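Local atomic coordinates of fructose-bisphosphate aldolase (Slackia heliotrinireducens, PDB entry 4MOZ), a protein that belongs to the DeoC/LacD family of aldolases and folds as an eight-stranded parallel beta/alpha (TIM) barrel. Residues Ile71-Cys77 against Ala281-Lys286. Sequence-based numbering, arbitrary orientation.
Sequences IADQGVC and AVRLTK
Thr285 meets the end of helix 66-74 with both branches of its side chain. Its chi1 of 66° sets OG1 between the backbone N and the carbonyl carbon, where the hydroxyl can turn back along its own helix and donate to Val282 O at 2.6 Å, a carbonyl that also accepts from Lys286 N. With its proton spent there, OG1 can still act as an acceptor, and takes a hydrogen bond from Val76 N at 3.2 Å, moderately bent with an N-H...O angle of 145°. A small beta-branched alcohol suits the place because its other branch is apolar: the Thr285 and Ile71 side chains cross obliquely, with Thr285 CG2 3.8 Å from Ile71 CG2.

Gly75, the first residue to leave the helical conformation, brings its CA within 3.3 Å of Thr285 OG1. With no side chain to stand between them, the Gly75 backbone can come this close to the threonine oxygen. Val282 spreads its two methyls over this turn, CG1 at 3.6 Å from Gln74 O and CG2 against Gln74 CB. One turn on, Lys286 runs extended, its aliphatic chain at about a right angle to Val76, whose CG2 is 4.1 Å from Lys286 CG; the ammonium beyond reaches a salt bridge with Asp310. At the other end, Ile71 CD1 rests 3.8 Å from Ala281 CB, a side chain short enough to admit the longer one.

Beneath these residues, Met38 of strand 37-41 meets Thr285 and Phe40 meets Ile71, while Ser289 OG bonds Val76 O. Such packing of neighbouring outer helices over a barrel strand is characteristic of the TIM barrel: here the main helix after the last strand, 278-294, packs against the main helix after the first, 66-74, closing the ring of outer helices.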
loop_
_atom_site.group_PDB
_atom_site.type_symbol
_atom_site.label_atom_id
_atom_site.label_comp_id
_atom_site.label_asym_id
_atom_site.label_seq_id
_atom_site.Cartn_x
_atom_site.Cartn_y
_atom_site.Cartn_z
ATOM N N ILE C 71 7.670 18.887 34.723
ATOM C CA ILE C 71 7.304 17.783 35.611
ATOM C C ILE C 71 8.299 16.629 35.488
ATOM O O ILE C 71 8.804 16.130 36.492
ATOM C CB ILE C 71 5.872 17.275 35.340
ATOM C CG1 ILE C 71 4.846 18.358 35.684
ATOM C CG2 ILE C 71 5.586 16.024 36.159
ATOM C CD1 ILE C 71 3.461 18.103 35.123
ATOM N N ALA C 72 8.584 16.220 34.257
ATOM C CA ALA C 72 9.525 15.137 33.998
ATOM C C ALA C 72 10.916 15.448 34.546
ATOM O O ALA C 72 11.627 14.547 34.999
ATOM C CB ALA C 72 9.600 14.853 32.506
ATOM N N ASP C 73 11.289 16.724 34.513
ATOM C CA ASP C 73 12.624 17.165 34.913
ATOM C C ASP C 73 12.751 17.356 36.429
ATOM O O ASP C 73 13.769 16.994 37.020
ATOM C CB ASP C 73 12.982 18.456 34.171
ATOM C CG ASP C 73 14.357 18.986 34.530
ATOM O OD1 ASP C 73 15.359 18.261 34.354
ATOM O OD2 ASP C 73 14.432 20.146 34.976
ATOM N N GLN C 74 11.717 17.918 37.052
ATOM C CA GLN C 74 11.757 18.240 38.480
ATOM C C GLN C 74 11.227 17.110 39.352
ATOM O O GLN C 74 11.607 16.991 40.513
ATOM C CB GLN C 74 10.994 19.531 38.770
ATOM C CG GLN C 74 11.709 20.776 38.279
ATOM C CD GLN C 74 10.792 21.975 38.180
ATOM O OE1 GLN C 74 10.710 22.616 37.133
ATOM N NE2 GLN C 74 10.090 22.281 39.267
ATOM N N GLY C 75 10.342 16.292 38.793
ATOM C CA GLY C 75 9.839 15.126 39.502
ATOM C C GLY C 75 10.762 13.938 39.323
ATOM O O GLY C 75 11.867 14.067 38.795
ATOM N N VAL C 76 10.313 12.777 39.777
ATOM C CA VAL C 76 11.064 11.544 39.585
ATOM C C VAL C 76 10.199 10.611 38.758
ATOM O O VAL C 76 9.092 10.249 39.167
ATOM C CB VAL C 76 11.487 10.884 40.928
ATOM C CG1 VAL C 76 12.237 9.579 40.680
ATOM C CG2 VAL C 76 12.356 11.829 41.748
ATOM N N CYS C 77 10.704 10.254 37.578
ATOM C CA CYS C 77 10.010 9.365 36.647
ATOM C C CYS C 77 11.015 8.389 36.046
ATOM O O CYS C 77 12.219 8.656 36.055
ATOM C CB CYS C 77 9.350 10.169 35.517
ATOM S SG CYS C 77 8.346 11.589 36.025
ATOM N N ALA C 281 2.120 18.174 41.152
ATOM C CA ALA C 281 2.412 17.190 40.117
ATOM C C ALA C 281 3.744 16.512 40.389
ATOM O O ALA C 281 3.830 15.280 40.385
ATOM C CB ALA C 281 2.426 17.855 38.748
ATOM N N VAL C 282 4.771 17.329 40.626
ATOM C CA VAL C 282 6.101 16.852 40.998
ATOM C C VAL C 282 6.028 15.934 42.228
ATOM O O VAL C 282 6.597 14.839 42.228
ATOM C CB VAL C 282 7.075 18.035 41.221
ATOM C CG1 VAL C 282 8.324 17.604 41.971
ATOM C CG2 VAL C 282 7.461 18.662 39.891
ATOM N N ARG C 283 5.299 16.365 43.254
ATOM C CA ARG C 283 5.133 15.559 44.469
ATOM C C ARG C 283 4.441 14.217 44.215
ATOM O O ARG C 283 4.774 13.221 44.859
ATOM C CB ARG C 283 4.396 16.336 45.567
ATOM C CG ARG C 283 5.208 17.471 46.180
ATOM C CD ARG C 283 4.646 17.925 47.522
ATOM N NE ARG C 283 3.214 18.222 47.468
ATOM C CZ ARG C 283 2.696 19.413 47.180
ATOM N NH1 ARG C 283 3.488 20.446 46.911
ATOM N NH2 ARG C 283 1.379 19.572 47.162
ATOM N N LEU C 284 3.489 14.189 43.282
ATOM C CA LEU C 284 2.804 12.942 42.944
ATOM C C LEU C 284 3.725 11.963 42.216
ATOM O O LEU C 284 3.689 10.764 42.491
ATOM C CB LEU C 284 1.506 13.185 42.163
ATOM C CG LEU C 284 0.689 11.935 41.797
ATOM C CD1 LEU C 284 0.284 11.122 43.019
ATOM C CD2 LEU C 284 -0.537 12.304 40.975
ATOM N N THR C 285 4.555 12.468 41.303
ATOM C CA THR C 285 5.516 11.606 40.608
ATOM C C THR C 285 6.447 10.971 41.635
ATOM O O THR C 285 6.799 9.793 41.523
ATOM C CB THR C 285 6.365 12.346 39.544
ATOM O OG1 THR C 285 7.222 13.308 40.177
ATOM C CG2 THR C 285 5.487 13.046 38.513
ATOM N N LYS C 286 6.822 11.763 42.639
ATOM C CA LYS C 286 7.719 11.319 43.699
ATOM C C LYS C 286 7.057 10.236 44.540
ATOM O O LYS C 286 7.696 9.241 44.877
ATOM C CB LYS C 286 8.180 12.501 44.560
ATOM C CG LYS C 286 9.175 13.409 43.852
ATOM C CD LYS C 286 9.604 14.586 44.713
ATOM C CE LYS C 286 10.688 15.392 44.012
ATOM N NZ LYS C 286 11.175 16.531 44.837
#